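PDB 2IRM: mitogen-activated protein kinase kinase kinase 7 interacting protein 1 from Anopheles gambiae, which probably serves as an adapter that binds the kinase TAK1 and triggers its autophosphorylation, and is built on a PP2C-type phosphatase fold. Local coordinates for residues A[71-81]-A[93-101]; A[35-43]-A[54-65]. All coordinates share one frame; numbering follows the deposited sequence.

Contact 1: A[71-81]-A[93-101]; sequences EMAAELLLGQL and LIRQSFMSV
Met72 lays its thioether end over one face of the Phe98 ring, with CE 3.7 Å from the ring centroid and only 12° off the normal. SD of Met72 follows at 4.4 Å from the same centroid, so this is a Met-aromatic contact with a CH-pi component. The bend at chi3 (74°) turns the methyl group in over the ring. Phe98 leaves its helix on the side away from segment 71-81 and is packed further by Phe254, Pro256 and Ile172. Nearer the backbone, Met72 CG meets Val101 CG2 at 3.6 Å, the two side chains crossing at about a right angle; the same methyl also touches Glu71 CB.

Leu76, where the first helix gives way to non-helical backbone, sets CD2 against both Ile94 CG2 and Ser97 CB. Leu93 spreads its two methyls over the turn: CD2 meets Leu76 CB at 4.1 Å and CD1 meets Leu81 CG at 3.8 Å. The polar part sits toward Glu75, whose OE1 takes a weak hydrogen bond from Ser97 OG at 3.4 Å and lies 3.0 Å from Ser100 OG.

The axes pass 9.5 Å apart at 140°. With Met72 and Ile94 both reaching Leu159 of strand 154-163, this is the roughly antiparallel helix pair that flanks one sheet of the PP2C beta sandwich.

Contact 2: A[35-43]-A[54-65]; sequences YESRDKKCL and AILSGHNGVTVA
The Arg38 guanidinium lies with one face on the peptide joining Asn60 to Gly61: Asn60 C is 3.5 Å above the plane, over its centre, and Gly61 N sits toward the rim. On the opposite face Glu36 OE1 approaches Arg38 NE at 3.5 Å, well out of the plane, so the salt bridge is one of charge with no N-H aimed at the oxygen. The second flat group is the Asp39 carboxylate. Ser57 OG donates to Asp39 OD1 at 2.8 Å, arriving from above the carboxylate plane, and OD2 is held by Thr349 OG1. Ser57 OG is in turn bonded to the backbone N of Ser276, which fixes the hydroxyl between the two.

Residues 39-43 and 54-59 pair as antiparallel strands. Lys40 and Leu56 exchange two nearly straight bonds, Leu56 N to Lys40 O at 2.7 Å and Lys40 N to Leu56 O at 2.8 Å; Cys42 and Ala54 form the next such pair. At the Arg38 end of the pair, Gly58 N bonds to Arg38 O at 2.9 Å. Lys40, bent at chi2 (-75°), brings CE to Val62 CG2 at 3.7 Å. Leu56 and Cys42 face helix 63-75, while Asp39, Ile55 and Ser57 face the other sheet. Cys42 is also disulfide-bonded to Cys44.

This is a beta hairpin of the PP2C sandwich, and its Ser57-Gly58-His59 probably corresponds to the Asp-Gly-His motif of active PP2C phosphatases, whose aspartate and glycine carbonyl bind metal.

Overall arrangement
Helix 63-75 joins the two contacts: Ala65, early in the helix, touches residues 35-43 in contact 2, and the last turn, with the loop that follows, forms one side of contact 1. The contact centres are 18 Å apart and their nearest atoms about 5 Å. Between them, Ala68 and Leu69 pack on Leu56 and Cys42 of the hairpin. Strand 154-163 is a second link: its Leu159 meets Ala54 from contact 2 and Met72 and Ile94 from contact 1. The centre of contact 2 lies about 9 Å from the centre of the chain, probably beside the position that corresponds to the metal site of active relatives; that of contact 1 is about 18 Å from the chain centre, in the outer helical layer.

Contact 1: A[71-81]-A[93-101]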
ATOM      1  N   GLU A  71      12.132   9.059   5.111  1.00 51.90           N
ATOM      2  CA  GLU A  71      13.029   9.546   4.086  1.00 52.54           C
ATOM      3  C   GLU A  71      12.306  10.408   3.062  1.00 52.65           C
ATOM      4  O   GLU A  71      12.842  11.422   2.636  1.00 52.80           O
ATOM      5  CB  GLU A  71      13.717   8.371   3.406  1.00 52.85           C
ATOM      6  CG  GLU A  71      15.063   8.688   2.779  1.00 54.95           C
ATOM      7  CD  GLU A  71      16.056   7.530   2.899  1.00 58.09           C
ATOM      8  OE1 GLU A  71      15.642   6.402   3.290  1.00 58.28           O
ATOM      9  OE2 GLU A  71      17.261   7.759   2.613  1.00 59.40           O
ATOM     10  N   MET A  72      11.095  10.016   2.675  1.00 52.88           N
ATOM     11  CA  MET A  72      10.335  10.767   1.665  1.00 53.42           C
ATOM     12  C   MET A  72       9.808  12.074   2.227  1.00 52.94           C
ATOM     13  O   MET A  72       9.753  13.083   1.527  1.00 52.98           O
ATOM     14  CB  MET A  72       9.195   9.933   1.085  1.00 53.01           C
ATOM     15  CG  MET A  72       9.654   8.576   0.638  1.00 53.90           C
ATOM     16  SD  MET A  72       8.634   7.781  -0.605  1.00 55.76           S
ATOM     17  CE  MET A  72       9.091   8.737  -2.055  1.00 55.33           C
ATOM     18  N   ALA A  73       9.423  12.055   3.497  1.00 52.73           N
ATOM     19  CA  ALA A  73       9.037  13.274   4.174  1.00 52.73           C
ATOM     20  C   ALA A  73      10.230  14.235   4.187  1.00 52.82           C
ATOM     21  O   ALA A  73      10.087  15.436   3.931  1.00 52.73           O
ATOM     22  CB  ALA A  73       8.567  12.964   5.580  1.00 52.67           C
ATOM     23  N   ALA A  74      11.411  13.680   4.452  1.00 52.88           N
ATOM     24  CA  ALA A  74      12.640  14.448   4.536  1.00 52.91           C
ATOM     25  C   ALA A  74      13.092  14.961   3.175  1.00 53.15           C
ATOM     26  O   ALA A  74      13.722  16.008   3.087  1.00 53.14           O
ATOM     27  CB  ALA A  74      13.731  13.614   5.172  1.00 52.77           C
ATOM     28  N   GLU A  75      12.781  14.223   2.115  1.00 53.60           N
ATOM     29  CA  GLU A  75      13.208  14.623   0.772  1.00 54.08           C
ATOM     30  C   GLU A  75      12.254  15.602   0.103  1.00 53.96           C
ATOM     31  O   GLU A  75      12.637  16.270  -0.862  1.00 54.21           O
ATOM     32  CB  GLU A  75      13.471  13.414  -0.123  1.00 54.24           C
ATOM     33  CG  GLU A  75      14.933  12.990  -0.128  1.00 55.97           C
ATOM     34  CD  GLU A  75      15.117  11.507   0.170  1.00 58.85           C
ATOM     35  OE1 GLU A  75      14.315  10.682  -0.339  1.00 60.11           O
ATOM     36  OE2 GLU A  75      16.065  11.166   0.922  1.00 59.77           O
ATOM     37  N   LEU A  76      11.031  15.700   0.619  1.00 53.72           N
ATOM     38  CA  LEU A  76      10.068  16.651   0.082  1.00 53.50           C
ATOM     39  C   LEU A  76       9.076  17.182   1.101  1.00 53.54           C
ATOM     40  O   LEU A  76       7.875  16.982   0.944  1.00 53.66           O
ATOM     41  CB  LEU A  76       9.334  16.064  -1.131  1.00 53.45           C
ATOM     42  CG  LEU A  76       8.957  14.583  -1.125  1.00 53.10           C
ATOM     43  CD1 LEU A  76       7.526  14.366  -0.679  1.00 52.77           C
ATOM     44  CD2 LEU A  76       9.159  14.056  -2.508  1.00 51.98           C
ATOM     45  N   LEU A  77       9.575  17.865   2.132  1.00 53.50           N
ATOM     46  CA  LEU A  77       8.703  18.546   3.093  1.00 53.50           C
ATOM     47  C   LEU A  77       9.355  19.782   3.696  1.00 53.72           C
ATOM     48  O   LEU A  77       8.643  20.699   4.091  1.00 53.61           O
ATOM     49  CB  LEU A  77       8.093  17.562   4.108  1.00 53.41           C
ATOM     50  CG  LEU A  77       6.818  16.756   3.803  1.00 53.02           C
ATOM     51  CD1 LEU A  77       6.374  15.972   5.021  1.00 52.73           C
ATOM     52  CD2 LEU A  77       5.672  17.628   3.313  1.00 52.84           C
ATOM     53  N   LEU A  78      10.685  19.821   3.745  1.00 54.19           N
ATOM     54  CA  LEU A  78      11.393  20.846   4.512  1.00 54.82           C
ATOM     55  C   LEU A  78      12.562  21.480   3.751  1.00 55.50           C
ATOM     56  O   LEU A  78      13.708  21.049   3.883  1.00 55.68           O
ATOM     57  CB  LEU A  78      11.881  20.276   5.845  1.00 54.64           C
ATOM     58  CG  LEU A  78      12.970  19.203   5.767  1.00 53.98           C
ATOM     59  CD1 LEU A  78      12.792  18.176   6.875  1.00 53.11           C
ATOM     60  CD2 LEU A  78      12.965  18.532   4.402  1.00 53.49           C
ATOM     61  N   GLY A  79      12.261  22.505   2.958  1.00 56.11           N
ATOM     62  CA  GLY A  79      11.066  22.468   2.121  1.00 56.79           C
ATOM     63  C   GLY A  79      11.553  22.652   0.702  1.00 57.22           C
ATOM     64  O   GLY A  79      11.778  23.770   0.247  1.00 57.10           O
ATOM     65  N   GLN A  80      11.727  21.535   0.011  1.00 57.80           N
ATOM     66  CA  GLN A  80      12.396  21.504  -1.289  1.00 58.37           C
ATOM     67  C   GLN A  80      11.432  21.788  -2.447  1.00 58.73           C
ATOM     68  O   GLN A  80      11.790  21.617  -3.618  1.00 58.76           O
ATOM     69  CB  GLN A  80      13.081  20.141  -1.488  1.00 58.39           C
ATOM     70  CG  GLN A  80      14.079  19.749  -0.386  1.00 58.40           C
ATOM     71  CD  GLN A  80      13.471  18.924   0.754  1.00 58.10           C
ATOM     72  OE1 GLN A  80      14.194  18.258   1.490  1.00 58.34           O
ATOM     73  NE2 GLN A  80      12.153  18.970   0.902  1.00 57.86           N
ATOM     74  N   LEU A  81      10.225  22.244  -2.106  1.00 59.08           N
ATOM     75  CA  LEU A  81       9.122  22.399  -3.062  1.00 59.25           C
ATOM     76  C   LEU A  81       8.947  23.810  -3.648  1.00 59.42           C
ATOM     77  O   LEU A  81       8.406  23.969  -4.753  1.00 59.66           O
ATOM     78  CB  LEU A  81       7.814  21.915  -2.427  1.00 59.24           C
ATOM     79  CG  LEU A  81       7.649  20.393  -2.376  1.00 59.21           C
ATOM     80  CD1 LEU A  81       7.209  19.925  -0.994  1.00 59.21           C
ATOM     81  CD2 LEU A  81       6.698  19.907  -3.460  1.00 58.86           C
ATOM     82  N   LEU A  93      10.558  15.583  -8.536  1.00 52.21           N
ATOM     83  CA  LEU A  93      10.930  15.649  -7.132  1.00 52.00           C
ATOM     84  C   LEU A  93      10.501  14.380  -6.414  1.00 51.88           C
ATOM     85  O   LEU A  93      11.314  13.760  -5.734  1.00 51.89           O
ATOM     86  CB  LEU A  93      10.297  16.869  -6.460  1.00 52.16           C
ATOM     87  CG  LEU A  93      11.066  17.690  -5.415  1.00 52.21           C
ATOM     88  CD1 LEU A  93      10.109  18.649  -4.735  1.00 52.55           C
ATOM     89  CD2 LEU A  93      11.770  16.833  -4.373  1.00 52.72           C
ATOM     90  N   ILE A  94       9.233  13.996  -6.564  1.00 51.80           N
ATOM     91  CA  ILE A  94       8.737  12.760  -5.951  1.00 52.06           C
ATOM     92  C   ILE A  94       9.336  11.492  -6.555  1.00 52.01           C
ATOM     93  O   ILE A  94       9.604  10.542  -5.835  1.00 51.93           O
ATOM     94  CB  ILE A  94       7.183  12.678  -5.843  1.00 52.01           C
ATOM     95  CG1 ILE A  94       6.492  13.627  -6.834  1.00 52.51           C
ATOM     96  CG2 ILE A  94       6.737  13.102  -4.451  1.00 52.81           C
ATOM     97  CD1 ILE A  94       5.069  14.023  -6.404  1.00 52.15           C
ATOM     98  N   ARG A  95       9.577  11.505  -7.866  1.00 52.43           N
ATOM     99  CA  ARG A  95      10.229  10.395  -8.579  1.00 52.69           C
ATOM    100  C   ARG A  95      11.612  10.121  -8.008  1.00 52.77           C
ATOM    101  O   ARG A  95      11.976   8.968  -7.768  1.00 52.86           O
ATOM    102  CB  ARG A  95      10.326  10.703 -10.083  1.00 52.74           C
ATOM    103  CG  ARG A  95      10.151   9.491 -11.001  1.00 53.07           C
ATOM    104  CD  ARG A  95      11.473   9.035 -11.578  1.00 54.26           C
ATOM    105  NE  ARG A  95      11.939   9.936 -12.630  1.00 54.93           N
ATOM    106  CZ  ARG A  95      13.218  10.169 -12.913  1.00 55.27           C
ATOM    107  NH1 ARG A  95      14.180   9.577 -12.217  1.00 55.57           N
ATOM    108  NH2 ARG A  95      13.537  11.008 -13.893  1.00 54.81           N
ATOM    109  N   GLN A  96      12.367  11.194  -7.789  1.00 52.77           N
ATOM    110  CA  GLN A  96      13.673  11.114  -7.161  1.00 52.93           C
ATOM    111  C   GLN A  96      13.601  10.596  -5.733  1.00 52.80           C
ATOM    112  O   GLN A  96      14.498   9.888  -5.273  1.00 53.02           O
ATOM    113  CB  GLN A  96      14.357  12.481  -7.173  1.00 53.11           C
ATOM    114  CG  GLN A  96      15.295  12.695  -8.348  1.00 54.24           C
ATOM    115  CD  GLN A  96      16.315  11.570  -8.503  1.00 56.05           C
ATOM    116  OE1 GLN A  96      16.570  11.105  -9.616  1.00 56.82           O
ATOM    117  NE2 GLN A  96      16.896  11.123  -7.386  1.00 56.87           N
ATOM    118  N   SER A  97      12.531  10.950  -5.033  1.00 52.60           N
ATOM    119  CA  SER A  97      12.383  10.593  -3.636  1.00 52.43           C
ATOM    120  C   SER A  97      12.237   9.089  -3.453  1.00 52.05           C
ATOM    121  O   SER A  97      12.736   8.534  -2.476  1.00 51.96           O
ATOM    122  CB  SER A  97      11.190  11.317  -3.039  1.00 52.53           C
ATOM    123  OG  SER A  97      11.190  11.184  -1.632  1.00 53.81           O
ATOM    124  N   PHE A  98      11.548   8.448  -4.396  1.00 51.68           N
ATOM    125  CA  PHE A  98      11.423   6.991  -4.459  1.00 51.21           C
ATOM    126  C   PHE A  98      12.751   6.362  -4.797  1.00 51.38           C
ATOM    127  O   PHE A  98      13.151   5.355  -4.217  1.00 51.13           O
ATOM    128  CB  PHE A  98      10.453   6.599  -5.561  1.00 50.84           C
ATOM    129  CG  PHE A  98       9.024   6.640  -5.157  1.00 50.22           C
ATOM    130  CD1 PHE A  98       8.224   7.711  -5.515  1.00 49.71           C
ATOM    131  CD2 PHE A  98       8.463   5.590  -4.445  1.00 50.48           C
ATOM    132  CE1 PHE A  98       6.888   7.752  -5.149  1.00 50.19           C
ATOM    133  CE2 PHE A  98       7.127   5.615  -4.073  1.00 50.89           C
ATOM    134  CZ  PHE A  98       6.335   6.699  -4.426  1.00 50.74           C
ATOM    135  N   MET A  99      13.423   6.970  -5.766  1.00 51.79           N
ATOM    136  CA  MET A  99      14.656   6.445  -6.308  1.00 52.35           C
ATOM    137  C   MET A  99      15.676   6.273  -5.211  1.00 51.69           C
ATOM    138  O   MET A  99      16.387   5.274  -5.181  1.00 51.96           O
ATOM    139  CB  MET A  99      15.211   7.395  -7.355  1.00 52.28           C
ATOM    140  CG  MET A  99      14.974   7.003  -8.796  1.00 52.99           C
ATOM    141  SD  MET A  99      15.900   8.160  -9.867  1.00 54.76           S
ATOM    142  CE  MET A  99      17.638   7.822  -9.467  1.00 54.13           C
ATOM    143  N   SER A 100      15.726   7.246  -4.307  1.00 51.26           N
ATOM    144  CA  SER A 100      16.751   7.283  -3.275  1.00 50.90           C
ATOM    145  C   SER A 100      16.295   6.596  -1.997  1.00 50.44           C
ATOM    146  O   SER A 100      17.075   6.432  -1.062  1.00 50.41           O
ATOM    147  CB  SER A 100      17.165   8.723  -2.992  1.00 51.04           C
ATOM    148  OG  SER A 100      16.057   9.460  -2.521  1.00 51.63           O
ATOM    149  N   VAL A 101      15.025   6.208  -1.960  1.00 50.14           N
ATOM    150  CA  VAL A 101      14.508   5.367  -0.879  1.00 49.73           C
ATOM    151  C   VAL A 101      14.907   3.931  -1.172  1.00 49.39           C
ATOM    152  O   VAL A 101      15.204   3.152  -0.262  1.00 49.40           O
ATOM    153  CB  VAL A 101      12.973   5.506  -0.722  1.00 49.65           C
ATOM    154  CG1 VAL A 101      12.363   4.251  -0.158  1.00 49.46           C
ATOM    155  CG2 VAL A 101      12.646   6.685   0.170  1.00 49.68           C
TER

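Contact 2: A[35-43]-A[54-65]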
ATOM      1  N   TYR A  35       0.610  -7.129  17.251  1.00 58.45           N
ATOM      2  CA  TYR A  35       1.006  -6.078  18.187  1.00 58.49           C
ATOM      3  C   TYR A  35       1.529  -4.913  17.362  1.00 58.26           C
ATOM      4  O   TYR A  35       1.010  -3.795  17.412  1.00 58.38           O
ATOM      5  CB  TYR A  35       2.099  -6.614  19.117  1.00 58.71           C
ATOM      6  CG  TYR A  35       2.817  -5.583  19.963  1.00 59.25           C
ATOM      7  CD1 TYR A  35       2.122  -4.795  20.888  1.00 59.74           C
ATOM      8  CD2 TYR A  35       4.200  -5.416  19.864  1.00 59.83           C
ATOM      9  CE1 TYR A  35       2.787  -3.852  21.682  1.00 59.65           C
ATOM     10  CE2 TYR A  35       4.874  -4.476  20.655  1.00 59.96           C
ATOM     11  CZ  TYR A  35       4.161  -3.700  21.561  1.00 59.52           C
ATOM     12  OH  TYR A  35       4.820  -2.775  22.343  1.00 59.35           O
ATOM     13  N   GLU A  36       2.572  -5.220  16.599  1.00 57.85           N
ATOM     14  CA  GLU A  36       3.160  -4.341  15.615  1.00 57.37           C
ATOM     15  C   GLU A  36       2.183  -4.115  14.470  1.00 56.91           C
ATOM     16  O   GLU A  36       1.718  -5.076  13.857  1.00 57.21           O
ATOM     17  CB  GLU A  36       4.436  -5.002  15.065  1.00 57.56           C
ATOM     18  CG  GLU A  36       4.518  -6.559  15.238  1.00 57.89           C
ATOM     19  CD  GLU A  36       3.679  -7.378  14.233  1.00 58.56           C
ATOM     20  OE1 GLU A  36       3.830  -7.177  12.997  1.00 59.41           O
ATOM     21  OE2 GLU A  36       2.889  -8.249  14.680  1.00 57.23           O
ATOM     22  N   SER A  37       1.849  -2.858  14.185  1.00 56.13           N
ATOM     23  CA  SER A  37       1.236  -2.543  12.892  1.00 55.09           C
ATOM     24  C   SER A  37       2.351  -2.532  11.871  1.00 54.55           C
ATOM     25  O   SER A  37       3.470  -2.102  12.167  1.00 54.55           O
ATOM     26  CB  SER A  37       0.529  -1.187  12.893  1.00 55.24           C
ATOM     27  OG  SER A  37      -0.236  -1.008  11.710  1.00 54.08           O
ATOM     28  N   ARG A  38       2.054  -3.030  10.680  1.00 53.80           N
ATOM     29  CA  ARG A  38       3.006  -2.990   9.581  1.00 53.14           C
ATOM     30  C   ARG A  38       2.702  -1.807   8.649  1.00 52.47           C
ATOM     31  O   ARG A  38       3.502  -1.479   7.779  1.00 52.48           O
ATOM     32  CB  ARG A  38       2.994  -4.317   8.816  1.00 53.43           C
ATOM     33  CG  ARG A  38       3.486  -5.532   9.608  1.00 53.68           C
ATOM     34  CD  ARG A  38       4.917  -5.887   9.219  1.00 53.83           C
ATOM     35  NE  ARG A  38       5.402  -7.124   9.843  1.00 54.26           N
ATOM     36  CZ  ARG A  38       5.188  -8.349   9.369  1.00 53.77           C
ATOM     37  NH1 ARG A  38       4.474  -8.531   8.265  1.00 54.13           N
ATOM     38  NH2 ARG A  38       5.684  -9.399  10.003  1.00 53.46           N
ATOM     39  N   ASP A  39       1.544  -1.178   8.838  1.00 51.61           N
ATOM     40  CA  ASP A  39       1.174   0.021   8.098  1.00 51.11           C
ATOM     41  C   ASP A  39       1.722   1.296   8.751  1.00 50.55           C
ATOM     42  O   ASP A  39       1.546   1.531   9.954  1.00 50.50           O
ATOM     43  CB  ASP A  39      -0.346   0.131   7.997  1.00 51.37           C
ATOM     44  CG  ASP A  39      -0.933  -0.641   6.820  1.00 53.02           C
ATOM     45  OD1 ASP A  39      -0.190  -1.244   6.005  1.00 54.96           O
ATOM     46  OD2 ASP A  39      -2.178  -0.636   6.710  1.00 54.45           O
ATOM     47  N   LYS A  40       2.377   2.128   7.949  1.00 49.86           N
ATOM     48  CA  LYS A  40       2.865   3.425   8.423  1.00 48.98           C
ATOM     49  C   LYS A  40       2.179   4.571   7.680  1.00 48.41           C
ATOM     50  O   LYS A  40       2.088   4.566   6.452  1.00 48.35           O
ATOM     51  CB  LYS A  40       4.390   3.506   8.324  1.00 48.85           C
ATOM     52  CG  LYS A  40       5.109   2.544   9.277  1.00 49.40           C
ATOM     53  CD  LYS A  40       5.065   3.047  10.726  1.00 51.01           C
ATOM     54  CE  LYS A  40       5.164   1.921  11.742  1.00 50.73           C
ATOM     55  NZ  LYS A  40       4.611   2.340  13.068  1.00 51.16           N
ATOM     56  N   LYS A  41       1.669   5.529   8.444  1.00 47.75           N
ATOM     57  CA  LYS A  41       0.844   6.605   7.906  1.00 47.12           C
ATOM     58  C   LYS A  41       1.466   7.966   8.157  1.00 46.59           C
ATOM     59  O   LYS A  41       2.261   8.137   9.073  1.00 46.53           O
ATOM     60  CB  LYS A  41      -0.575   6.558   8.498  1.00 47.04           C
ATOM     61  CG  LYS A  41      -0.666   5.878   9.858  1.00 47.75           C
ATOM     62  CD  LYS A  41      -1.527   6.653  10.856  1.00 48.43           C
ATOM     63  CE  LYS A  41      -1.075   6.359  12.282  1.00 48.03           C
ATOM     64  NZ  LYS A  41      -1.777   7.195  13.281  1.00 49.04           N
ATOM     65  N   CYS A  42       1.117   8.921   7.307  1.00 46.19           N
ATOM     66  CA  CYS A  42       1.389  10.320   7.560  1.00 45.96           C
ATOM     67  C   CYS A  42       0.234  11.163   7.035  1.00 45.72           C
ATOM     68  O   CYS A  42      -0.364  10.851   6.009  1.00 45.64           O
ATOM     69  CB  CYS A  42       2.725  10.751   6.944  1.00 45.91           C
ATOM     70  SG  CYS A  42       2.723  12.431   6.254  1.00 46.59           S
ATOM     71  N   LEU A  43      -0.084  12.219   7.773  1.00 45.60           N
ATOM     72  CA  LEU A  43      -1.073  13.218   7.379  1.00 45.57           C
ATOM     73  C   LEU A  43      -0.520  14.572   7.822  1.00 45.46           C
ATOM     74  O   LEU A  43      -1.020  15.219   8.744  1.00 45.36           O
ATOM     75  CB  LEU A  43      -2.442  12.919   7.996  1.00 45.55           C
ATOM     76  CG  LEU A  43      -2.579  11.955   9.186  1.00 45.88           C
ATOM     77  CD1 LEU A  43      -1.524  12.158  10.298  1.00 46.46           C
ATOM     78  CD2 LEU A  43      -3.979  12.074   9.752  1.00 45.86           C
ATOM     79  N   ALA A  54       0.074   9.893   3.120  1.00 43.90           N
ATOM     80  CA  ALA A  54       0.774   8.704   2.666  1.00 43.59           C
ATOM     81  C   ALA A  54       0.460   7.509   3.545  1.00 43.50           C
ATOM     82  O   ALA A  54       0.312   7.643   4.756  1.00 43.29           O
ATOM     83  CB  ALA A  54       2.267   8.961   2.657  1.00 43.79           C
ATOM     84  N   ILE A  55       0.337   6.345   2.916  1.00 43.60           N
ATOM     85  CA  ILE A  55       0.334   5.077   3.634  1.00 43.58           C
ATOM     86  C   ILE A  55       1.398   4.193   3.029  1.00 43.48           C
ATOM     87  O   ILE A  55       1.489   4.040   1.813  1.00 43.38           O
ATOM     88  CB  ILE A  55      -1.006   4.322   3.569  1.00 43.55           C
ATOM     89  CG1 ILE A  55      -2.178   5.233   3.914  1.00 43.45           C
ATOM     90  CG2 ILE A  55      -0.978   3.140   4.524  1.00 43.63           C
ATOM     91  CD1 ILE A  55      -3.518   4.603   3.622  1.00 43.80           C
ATOM     92  N   LEU A  56       2.211   3.622   3.897  1.00 43.76           N
ATOM     93  CA  LEU A  56       3.234   2.696   3.473  1.00 44.01           C
ATOM     94  C   LEU A  56       2.979   1.371   4.142  1.00 44.19           C
ATOM     95  O   LEU A  56       3.019   1.272   5.381  1.00 44.22           O
ATOM     96  CB  LEU A  56       4.618   3.230   3.810  1.00 43.82           C
ATOM     97  CG  LEU A  56       4.981   4.297   2.789  1.00 44.18           C
ATOM     98  CD1 LEU A  56       4.611   5.681   3.314  1.00 43.97           C
ATOM     99  CD2 LEU A  56       6.450   4.198   2.455  1.00 44.87           C
ATOM    100  N   SER A  57       2.688   0.363   3.321  1.00 44.04           N
ATOM    101  CA  SER A  57       2.337  -0.948   3.829  1.00 43.93           C
ATOM    102  C   SER A  57       3.545  -1.838   3.813  1.00 43.78           C
ATOM    103  O   SER A  57       4.032  -2.202   2.757  1.00 43.74           O
ATOM    104  CB  SER A  57       1.218  -1.544   2.999  1.00 44.06           C
ATOM    105  OG  SER A  57       0.014  -0.830   3.221  1.00 44.90           O
ATOM    106  N   GLY A  58       4.040  -2.170   4.995  1.00 44.11           N
ATOM    107  CA  GLY A  58       5.211  -3.027   5.110  1.00 44.61           C
ATOM    108  C   GLY A  58       4.849  -4.471   4.817  1.00 44.92           C
ATOM    109  O   GLY A  58       3.803  -4.954   5.265  1.00 45.03           O
ATOM    110  N   HIS A  59       5.707  -5.150   4.056  1.00 44.94           N
ATOM    111  CA  HIS A  59       5.539  -6.571   3.764  1.00 45.16           C
ATOM    112  C   HIS A  59       6.588  -7.449   4.452  1.00 45.00           C
ATOM    113  O   HIS A  59       7.794  -7.245   4.280  1.00 45.15           O
ATOM    114  CB  HIS A  59       5.544  -6.797   2.257  1.00 45.22           C
ATOM    115  CG  HIS A  59       4.428  -6.098   1.555  1.00 46.38           C
ATOM    116  ND1 HIS A  59       4.641  -5.163   0.562  1.00 47.46           N
ATOM    117  CD2 HIS A  59       3.086  -6.170   1.730  1.00 46.83           C
ATOM    118  CE1 HIS A  59       3.476  -4.702   0.143  1.00 47.64           C
ATOM    119  NE2 HIS A  59       2.515  -5.299   0.833  1.00 47.65           N
ATOM    120  N   ASN A  60       6.115  -8.426   5.221  1.00 44.79           N
ATOM    121  CA  ASN A  60       6.982  -9.313   6.014  1.00 45.22           C
ATOM    122  C   ASN A  60       7.833  -8.571   7.037  1.00 45.26           C
ATOM    123  O   ASN A  60       8.651  -9.179   7.730  1.00 45.30           O
ATOM    124  CB  ASN A  60       7.890 -10.176   5.132  1.00 45.28           C
ATOM    125  CG  ASN A  60       7.153 -10.799   3.974  1.00 46.28           C
ATOM    126  OD1 ASN A  60       6.254 -11.625   4.161  1.00 46.77           O
ATOM    127  ND2 ASN A  60       7.532 -10.412   2.761  1.00 47.27           N
ATOM    128  N   GLY A  61       7.641  -7.261   7.129  1.00 45.27           N
ATOM    129  CA  GLY A  61       8.407  -6.448   8.050  1.00 45.20           C
ATOM    130  C   GLY A  61       8.006  -4.993   7.998  1.00 45.21           C
ATOM    131  O   GLY A  61       7.435  -4.524   7.008  1.00 45.38           O
ATOM    132  N   VAL A  62       8.328  -4.282   9.073  1.00 45.01           N
ATOM    133  CA  VAL A  62       7.987  -2.875   9.221  1.00 44.69           C
ATOM    134  C   VAL A  62       9.190  -1.978   8.901  1.00 44.82           C
ATOM    135  O   VAL A  62       9.029  -0.807   8.540  1.00 44.93           O
ATOM    136  CB  VAL A  62       7.440  -2.609  10.641  1.00 44.55           C
ATOM    137  CG1 VAL A  62       8.496  -2.942  11.702  1.00 44.67           C
ATOM    138  CG2 VAL A  62       6.907  -1.194  10.783  1.00 43.95           C
ATOM    139  N   THR A  63      10.390  -2.541   9.019  1.00 44.82           N
ATOM    140  CA  THR A  63      11.631  -1.800   8.798  1.00 44.70           C
ATOM    141  C   THR A  63      11.584  -0.911   7.544  1.00 44.47           C
ATOM    142  O   THR A  63      11.771   0.297   7.628  1.00 44.28           O
ATOM    143  CB  THR A  63      12.857  -2.754   8.794  1.00 44.68           C
ATOM    144  OG1 THR A  63      13.110  -3.186  10.133  1.00 44.11           O
ATOM    145  CG2 THR A  63      14.106  -2.059   8.264  1.00 45.06           C
ATOM    146  N   VAL A  64      11.291  -1.501   6.395  1.00 44.47           N
ATOM    147  CA  VAL A  64      11.341  -0.754   5.132  1.00 44.50           C
ATOM    148  C   VAL A  64      10.297   0.377   5.032  1.00 44.53           C
ATOM    149  O   VAL A  64      10.616   1.467   4.565  1.00 44.30           O
ATOM    150  CB  VAL A  64      11.269  -1.702   3.902  1.00 44.38           C
ATOM    151  CG1 VAL A  64      11.237  -0.908   2.610  1.00 44.29           C
ATOM    152  CG2 VAL A  64      12.448  -2.672   3.908  1.00 43.67           C
ATOM    153  N   ALA A  65       9.067   0.109   5.474  1.00 44.76           N
ATOM    154  CA  ALA A  65       7.994   1.097   5.436  1.00 45.01           C
ATOM    155  C   ALA A  65       8.311   2.280   6.345  1.00 45.57           C
ATOM    156  O   ALA A  65       8.155   3.437   5.931  1.00 45.80           O
ATOM    157  CB  ALA A  65       6.671   0.470   5.816  1.00 44.83           C
TER